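Local structure of alpha-14 giardin (Giardia lamblia, 3CHJ) at residues 69-72 with 73-76. The protein is an annexin that binds calcium, probably binds phospholipid in a calcium-dependent way, and may act as a calcium-regulated structural element linking the lipid bilayer to the underlying axoneme. Numbering follows the deposited sequence.
Sequences KDFE and SLVL
K69 O is gripped twice by S73, within the first turns of helix 69-78 in the all-helical annexin fold. S73 N donates to K69 O at 3.0 Å, the ordinary i to i+4 alpha-helical bond, and S73 OG to the same K69 O at 2.9 Å. The two donors approach from opposite faces of the carbonyl plane, OG tilted 33° from it. A chi1 of -69° sets OG anti to its own carbonyl carbon and beside the backbone N, from where it reaches the same K69 carbonyl. The D70, F71 and E72 carbonyls continue the pattern to L74, V75 and L76; V75 N to F71 O is the straightest of the four backbone bonds, with an N-H...O angle of 172°. D70 O also accepts from N266 ND2, a bond that ties this helix to helix 262-272. On the buried side, V75 CG2 lies over one face of the F71 ring, 4.3 Å from its centroid, a CH-pi contact, whereas L74 CD2 sits at the ring edge, 4.3 Å from F71 CD1. F71 and L74 both also pack on helix 301-310. On the side that meets helix 59-64, the side chains of E72 and L76 run side by side in the same direction, and E72 OE2 comes within 3.6 Å of the L76 CD1 methyl.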
ATOM      1  N   LYS A  69     -15.873  13.578  -3.094  1.00 18.93           N
ATOM      2  CA  LYS A  69     -15.483  12.286  -3.653  1.00 20.19           C
ATOM      3  C   LYS A  69     -14.264  11.702  -2.964  1.00 18.64           C
ATOM      4  O   LYS A  69     -14.247  10.493  -2.642  1.00 18.82           O
ATOM      5  CB  LYS A  69     -15.228  12.390  -5.162  1.00 20.39           C
ATOM      6  CG  LYS A  69     -15.245  11.030  -5.853  1.00 23.79           C
ATOM      7  CD  LYS A  69     -15.244  11.160  -7.380  1.00 24.01           C
ATOM      8  CE  LYS A  69     -15.415   9.780  -8.030  1.00 28.90           C
ATOM      9  NZ  LYS A  69     -14.317   8.840  -7.636  1.00 32.20           N
ATOM     10  N   ASP A  70     -13.250  12.538  -2.730  1.00 17.76           N
ATOM     11  CA  ASP A  70     -12.017  12.053  -2.072  1.00 16.65           C
ATOM     12  C   ASP A  70     -12.280  11.406  -0.702  1.00 16.52           C
ATOM     13  O   ASP A  70     -11.827  10.281  -0.411  1.00 15.60           O
ATOM     14  CB  ASP A  70     -10.887  13.122  -2.015  1.00 16.84           C
ATOM     15  CG  ASP A  70     -11.272  14.446  -1.302  1.00 17.77           C
ATOM     16  OD1 ASP A  70     -12.384  14.628  -0.757  1.00 17.88           O
ATOM     17  OD2 ASP A  70     -10.379  15.337  -1.301  1.00 18.67           O
ATOM     18  N   PHE A  71     -13.025  12.115   0.130  1.00 15.68           N
ATOM     19  CA  PHE A  71     -13.343  11.676   1.487  1.00 15.14           C
ATOM     20  C   PHE A  71     -14.318  10.480   1.501  1.00 14.73           C
ATOM     21  O   PHE A  71     -14.142   9.534   2.298  1.00 14.29           O
ATOM     22  CB  PHE A  71     -13.862  12.900   2.272  1.00 16.35           C
ATOM     23  CG  PHE A  71     -14.039  12.683   3.756  1.00 16.67           C
ATOM     24  CD1 PHE A  71     -13.144  11.909   4.493  1.00 18.92           C
ATOM     25  CD2 PHE A  71     -15.088  13.293   4.420  1.00 19.73           C
ATOM     26  CE1 PHE A  71     -13.318  11.725   5.864  1.00 19.74           C
ATOM     27  CE2 PHE A  71     -15.275  13.111   5.785  1.00 21.05           C
ATOM     28  CZ  PHE A  71     -14.377  12.324   6.511  1.00 19.29           C
ATOM     29  N   GLU A  72     -15.340  10.494   0.635  1.00 15.15           N
ATOM     30  CA  GLU A  72     -16.277   9.361   0.542  1.00 15.05           C
ATOM     31  C   GLU A  72     -15.528   8.072   0.170  1.00 14.95           C
ATOM     32  O   GLU A  72     -15.746   7.012   0.769  1.00 14.97           O
ATOM     33  CB  GLU A  72     -17.385   9.603  -0.499  1.00 16.13           C
ATOM     34  CG  GLU A  72     -18.277   8.395  -0.600  1.00 17.86           C
ATOM     35  CD  GLU A  72     -19.257   8.385  -1.745  1.00 22.63           C
ATOM     36  OE1 GLU A  72     -19.330   9.366  -2.517  1.00 24.24           O
ATOM     37  OE2 GLU A  72     -19.960   7.354  -1.873  1.00 23.95           O
ATOM     38  N   SER A  73     -14.651   8.197  -0.815  1.00 14.54           N
ATOM     39  CA  SER A  73     -13.875   7.055  -1.301  1.00 14.84           C
ATOM     40  C   SER A  73     -13.000   6.503  -0.187  1.00 13.47           C
ATOM     41  O   SER A  73     -12.934   5.283   0.032  1.00 14.02           O
ATOM     42  CB  SER A  73     -13.038   7.479  -2.482  1.00 15.50           C
ATOM     43  OG  SER A  73     -13.918   7.747  -3.576  1.00 20.60           O
ATOM     44  N   LEU A  74     -12.368   7.405   0.545  1.00 12.24           N
ATOM     45  CA  LEU A  74     -11.541   7.010   1.673  1.00 11.86           C
ATOM     46  C   LEU A  74     -12.335   6.245   2.719  1.00 12.23           C
ATOM     47  O   LEU A  74     -11.946   5.135   3.105  1.00 12.15           O
ATOM     48  CB  LEU A  74     -10.891   8.257   2.302  1.00 12.01           C
ATOM     49  CG  LEU A  74     -10.080   8.037   3.583  1.00 11.41           C
ATOM     50  CD1 LEU A  74      -8.838   7.149   3.260  1.00 11.66           C
ATOM     51  CD2 LEU A  74      -9.669   9.385   4.120  1.00 13.20           C
ATOM     52  N   VAL A  75     -13.454   6.823   3.170  1.00 12.15           N
ATOM     53  CA  VAL A  75     -14.279   6.170   4.197  1.00 12.65           C
ATOM     54  C   VAL A  75     -14.729   4.775   3.754  1.00 12.44           C
ATOM     55  O   VAL A  75     -14.663   3.815   4.525  1.00 12.89           O
ATOM     56  CB  VAL A  75     -15.496   7.066   4.583  1.00 13.84           C
ATOM     57  CG1 VAL A  75     -16.489   6.321   5.449  1.00 14.84           C
ATOM     58  CG2 VAL A  75     -14.999   8.316   5.305  1.00 15.90           C
ATOM     59  N   LEU A  76     -15.190   4.646   2.511  1.00 12.76           N
ATOM     60  CA  LEU A  76     -15.633   3.322   2.024  1.00 13.12           C
ATOM     61  C   LEU A  76     -14.498   2.302   2.054  1.00 13.52           C
ATOM     62  O   LEU A  76     -14.732   1.134   2.385  1.00 14.82           O
ATOM     63  CB  LEU A  76     -16.244   3.429   0.632  1.00 13.97           C
ATOM     64  CG  LEU A  76     -17.572   4.194   0.631  1.00 14.29           C
ATOM     65  CD1 LEU A  76     -18.040   4.454  -0.802  1.00 15.30           C
ATOM     66  CD2 LEU A  76     -18.661   3.498   1.439  1.00 16.87           C
TER